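Long-range contact in aminofutalosine deaminase (Helicobacter pylori, PDB 7LKK), which deaminates aminofutalosine in the menaquinone pathway, using a metal-dependent active site of the amidohydrolase superfamily: residues A121-V130 / I334-L342. Numbering follows the deposited sequence.
Sequences AIMAQLKSGV and ISLSLLDEL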
loop_
_atom_site.group_PDB
_atom_site.type_symbol
_atom_site.label_atom_id
_atom_site.label_comp_id
_atom_site.label_asym_id
_atom_site.label_seq_id
_atom_site.Cartn_x
_atom_site.Cartn_y
_atom_site.Cartn_z
ATOM N N ALA A 121 -12.086 -13.126 -9.178
ATOM C CA ALA A 121 -10.705 -12.764 -9.478
ATOM C C ALA A 121 -10.577 -12.258 -10.906
ATOM O O ALA A 121 -9.865 -11.283 -11.172
ATOM C CB ALA A 121 -9.788 -13.967 -9.260
ATOM N N ILE A 122 -11.263 -12.917 -11.837
ATOM C CA ILE A 122 -11.221 -12.490 -13.228
ATOM C C ILE A 122 -11.787 -11.096 -13.328
ATOM O O ILE A 122 -11.304 -10.243 -14.098
ATOM C CB ILE A 122 -12.029 -13.461 -14.111
ATOM C CG1 ILE A 122 -11.239 -14.731 -14.365
ATOM C CG2 ILE A 122 -12.462 -12.788 -15.427
ATOM C CD1 ILE A 122 -12.069 -15.846 -14.916
ATOM N N MET A 123 -12.867 -10.853 -12.586
ATOM C CA MET A 123 -13.513 -9.597 -12.865
ATOM C C MET A 123 -12.709 -8.453 -12.254
ATOM O O MET A 123 -12.736 -7.330 -12.769
ATOM C CB MET A 123 -14.961 -9.578 -12.371
ATOM C CG MET A 123 -16.001 -9.631 -13.527
ATOM S SD MET A 123 -17.630 -9.122 -12.842
ATOM C CE MET A 123 -18.192 -10.306 -11.633
ATOM N N ALA A 124 -12.046 -8.727 -11.128
ATOM C CA ALA A 124 -11.106 -7.793 -10.501
ATOM C C ALA A 124 -9.966 -7.405 -11.448
ATOM O O ALA A 124 -9.497 -6.258 -11.432
ATOM C CB ALA A 124 -10.498 -8.409 -9.230
ATOM N N GLN A 125 -9.479 -8.358 -12.251
ATOM C CA GLN A 125 -8.484 -8.043 -13.280
ATOM C C GLN A 125 -9.043 -7.044 -14.289
ATOM O O GLN A 125 -8.474 -5.967 -14.513
ATOM C CB GLN A 125 -8.042 -9.326 -13.993
ATOM C CG GLN A 125 -7.432 -10.373 -13.076
ATOM C CD GLN A 125 -6.115 -9.918 -12.489
ATOM O OE1 GLN A 125 -5.069 -10.006 -13.137
ATOM N NE2 GLN A 125 -6.154 -9.435 -11.257
ATOM N N LEU A 126 -10.182 -7.386 -14.896
ATOM C CA LEU A 126 -10.745 -6.564 -15.962
ATOM C C LEU A 126 -11.061 -5.154 -15.479
ATOM O O LEU A 126 -10.744 -4.170 -16.155
ATOM C CB LEU A 126 -11.996 -7.235 -16.526
ATOM C CG LEU A 126 -11.765 -8.532 -17.303
ATOM C CD1 LEU A 126 -13.052 -9.338 -17.381
ATOM C CD2 LEU A 126 -11.229 -8.233 -18.693
ATOM N N LYS A 127 -11.687 -5.031 -14.306
ATOM C CA LYS A 127 -12.009 -3.703 -13.797
ATOM C C LYS A 127 -10.765 -2.926 -13.392
ATOM O O LYS A 127 -10.808 -1.692 -13.346
ATOM C CB LYS A 127 -12.966 -3.800 -12.612
ATOM C CG LYS A 127 -14.419 -4.042 -13.001
ATOM C CD LYS A 127 -15.273 -4.466 -11.805
ATOM C CE LYS A 127 -14.578 -4.208 -10.474
ATOM N NZ LYS A 127 -13.881 -5.420 -9.956
ATOM N N SER A 128 -9.662 -3.617 -13.113
ATOM C CA SER A 128 -8.387 -2.973 -12.825
ATOM C C SER A 128 -7.644 -2.539 -14.081
ATOM O O SER A 128 -6.547 -1.981 -13.969
ATOM C CB SER A 128 -7.500 -3.916 -12.004
ATOM O OG SER A 128 -6.271 -3.301 -11.662
ATOM N N GLY A 129 -8.204 -2.787 -15.263
ATOM C CA GLY A 129 -7.551 -2.458 -16.512
ATOM C C GLY A 129 -6.667 -3.542 -17.084
ATOM O O GLY A 129 -5.957 -3.286 -18.064
ATOM N N VAL A 130 -6.694 -4.744 -16.514
ATOM C CA VAL A 130 -5.847 -5.841 -16.973
ATOM C C VAL A 130 -6.510 -6.520 -18.161
ATOM O O VAL A 130 -7.675 -6.929 -18.086
ATOM C CB VAL A 130 -5.588 -6.844 -15.836
ATOM C CG1 VAL A 130 -4.774 -8.027 -16.342
ATOM C CG2 VAL A 130 -4.885 -6.164 -14.673
ATOM N N ILE A 334 -3.708 -9.605 -0.762
ATOM C CA ILE A 334 -5.052 -9.236 -0.330
ATOM C C ILE A 334 -5.907 -8.712 -1.470
ATOM O O ILE A 334 -7.132 -8.601 -1.304
ATOM C CB ILE A 334 -5.018 -8.199 0.814
ATOM C CG1 ILE A 334 -4.362 -6.903 0.339
ATOM C CG2 ILE A 334 -4.298 -8.762 2.029
ATOM C CD1 ILE A 334 -4.403 -5.783 1.363
ATOM N N SER A 335 -5.312 -8.394 -2.619
ATOM C CA SER A 335 -6.059 -7.859 -3.745
ATOM C C SER A 335 -5.413 -8.324 -5.041
ATOM O O SER A 335 -4.191 -8.461 -5.128
ATOM C CB SER A 335 -6.116 -6.328 -3.699
ATOM O OG SER A 335 -6.601 -5.804 -4.921
ATOM N N LEU A 336 -6.249 -8.563 -6.049
ATOM C CA LEU A 336 -5.774 -8.897 -7.385
ATOM C C LEU A 336 -5.884 -7.723 -8.347
ATOM O O LEU A 336 -5.621 -7.884 -9.543
ATOM C CB LEU A 336 -6.532 -10.106 -7.938
ATOM C CG LEU A 336 -6.223 -11.447 -7.266
ATOM C CD1 LEU A 336 -6.696 -12.600 -8.134
ATOM C CD2 LEU A 336 -4.737 -11.577 -6.964
ATOM N N SER A 337 -6.272 -6.550 -7.855
ATOM C CA SER A 337 -6.179 -5.335 -8.651
ATOM C C SER A 337 -4.713 -5.021 -8.920
ATOM O O SER A 337 -3.932 -4.842 -7.980
ATOM C CB SER A 337 -6.851 -4.174 -7.925
ATOM O OG SER A 337 -6.436 -2.931 -8.464
ATOM N N LEU A 338 -4.331 -4.967 -10.200
ATOM C CA LEU A 338 -2.953 -4.615 -10.522
ATOM C C LEU A 338 -2.637 -3.188 -10.097
ATOM O O LEU A 338 -1.487 -2.880 -9.766
ATOM C CB LEU A 338 -2.683 -4.804 -12.016
ATOM C CG LEU A 338 -1.203 -4.749 -12.417
ATOM C CD1 LEU A 338 -0.385 -5.762 -11.630
ATOM C CD2 LEU A 338 -1.025 -4.968 -13.910
ATOM N N LEU A 339 -3.643 -2.311 -10.082
ATOM C CA LEU A 339 -3.427 -0.944 -9.616
ATOM C C LEU A 339 -3.063 -0.915 -8.135
ATOM O O LEU A 339 -2.197 -0.136 -7.719
ATOM C CB LEU A 339 -4.670 -0.099 -9.886
ATOM C CG LEU A 339 -4.965 0.165 -11.366
ATOM C CD1 LEU A 339 -6.384 0.675 -11.558
ATOM C CD2 LEU A 339 -3.961 1.146 -11.943
ATOM N N ASP A 340 -3.712 -1.758 -7.327
ATOM C CA ASP A 340 -3.314 -1.896 -5.930
ATOM C C ASP A 340 -1.880 -2.396 -5.818
ATOM O O ASP A 340 -1.106 -1.910 -4.985
ATOM C CB ASP A 340 -4.264 -2.846 -5.198
ATOM C CG ASP A 340 -5.633 -2.239 -4.954
ATOM O OD1 ASP A 340 -5.814 -1.036 -5.223
ATOM O OD2 ASP A 340 -6.532 -2.973 -4.490
ATOM N N GLU A 341 -1.509 -3.366 -6.659
ATOM C CA GLU A 341 -0.149 -3.899 -6.633
ATOM C C GLU A 341 0.868 -2.834 -7.014
ATOM O O GLU A 341 1.968 -2.783 -6.449
ATOM C CB GLU A 341 -0.038 -5.098 -7.575
ATOM C CG GLU A 341 1.171 -5.982 -7.320
ATOM C CD GLU A 341 1.079 -6.722 -6.002
ATOM O OE1 GLU A 341 -0.053 -6.974 -5.537
ATOM O OE2 GLU A 341 2.138 -7.051 -5.427
ATOM N N LEU A 342 0.523 -1.975 -7.977
ATOM C CA LEU A 342 1.445 -0.926 -8.396
ATOM C C LEU A 342 1.653 0.105 -7.293
ATOM O O LEU A 342 2.769 0.601 -7.105
ATOM C CB LEU A 342 0.934 -0.261 -9.674
ATOM C CG LEU A 342 0.920 -1.185 -10.896
ATOM C CD1 LEU A 342 0.295 -0.494 -12.104
ATOM C CD2 LEU A 342 2.326 -1.678 -11.213
#
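Leu336 opens the contact: its CD1 meets the CB of Ala121, a side chain that also touches Phe82 and Ser85, at 3.6 Å. This leucine also comes near the active site, its side chain lying about 7 Å from that of the iron ligand Asp328. The amide of Gln125, whose chain bends at chi2 and whose OE1 accepts a hydrogen bond from Asn77 ND2, lies beside the Leu336 carbonyl at a modelled separation too short to be reliable. Ser337 N donates to Ser335 OG at 3.0 Å, closing an ST turn just ahead of helix 338-348. Ser337 is the N-cap of that helix, since its OG accepts the N-H of Asp340. The CA atoms of Ser337 and Ser128, 5.3 Å apart, are the nearest pair of CA atoms between the two segments. In the TIM-barrel fold of the amidohydrolases, the contact joins the C-terminal end of outer helix 115-127, which leaves through a Schellman motif at Gly129 into strand 130-137, to the first turn of helix 338-348. Leu338 packs its CB on Val130 CG2 at 3.7 Å, the two side chains crossing at about a right angle, with Phe75 of strand 69-80 touching both. Leu339 adds a hydrogen bond: its N donates to Ser128 OG at 3.2 Å and 163°, a nearly straight bond. The serine hydroxyl is directed there by chi1 of -178°, anti to the backbone N. Leu339 CD1 lies 3.6 Å from Ser128 O, a buried carbonyl oxygen that finds no polar partner in the model.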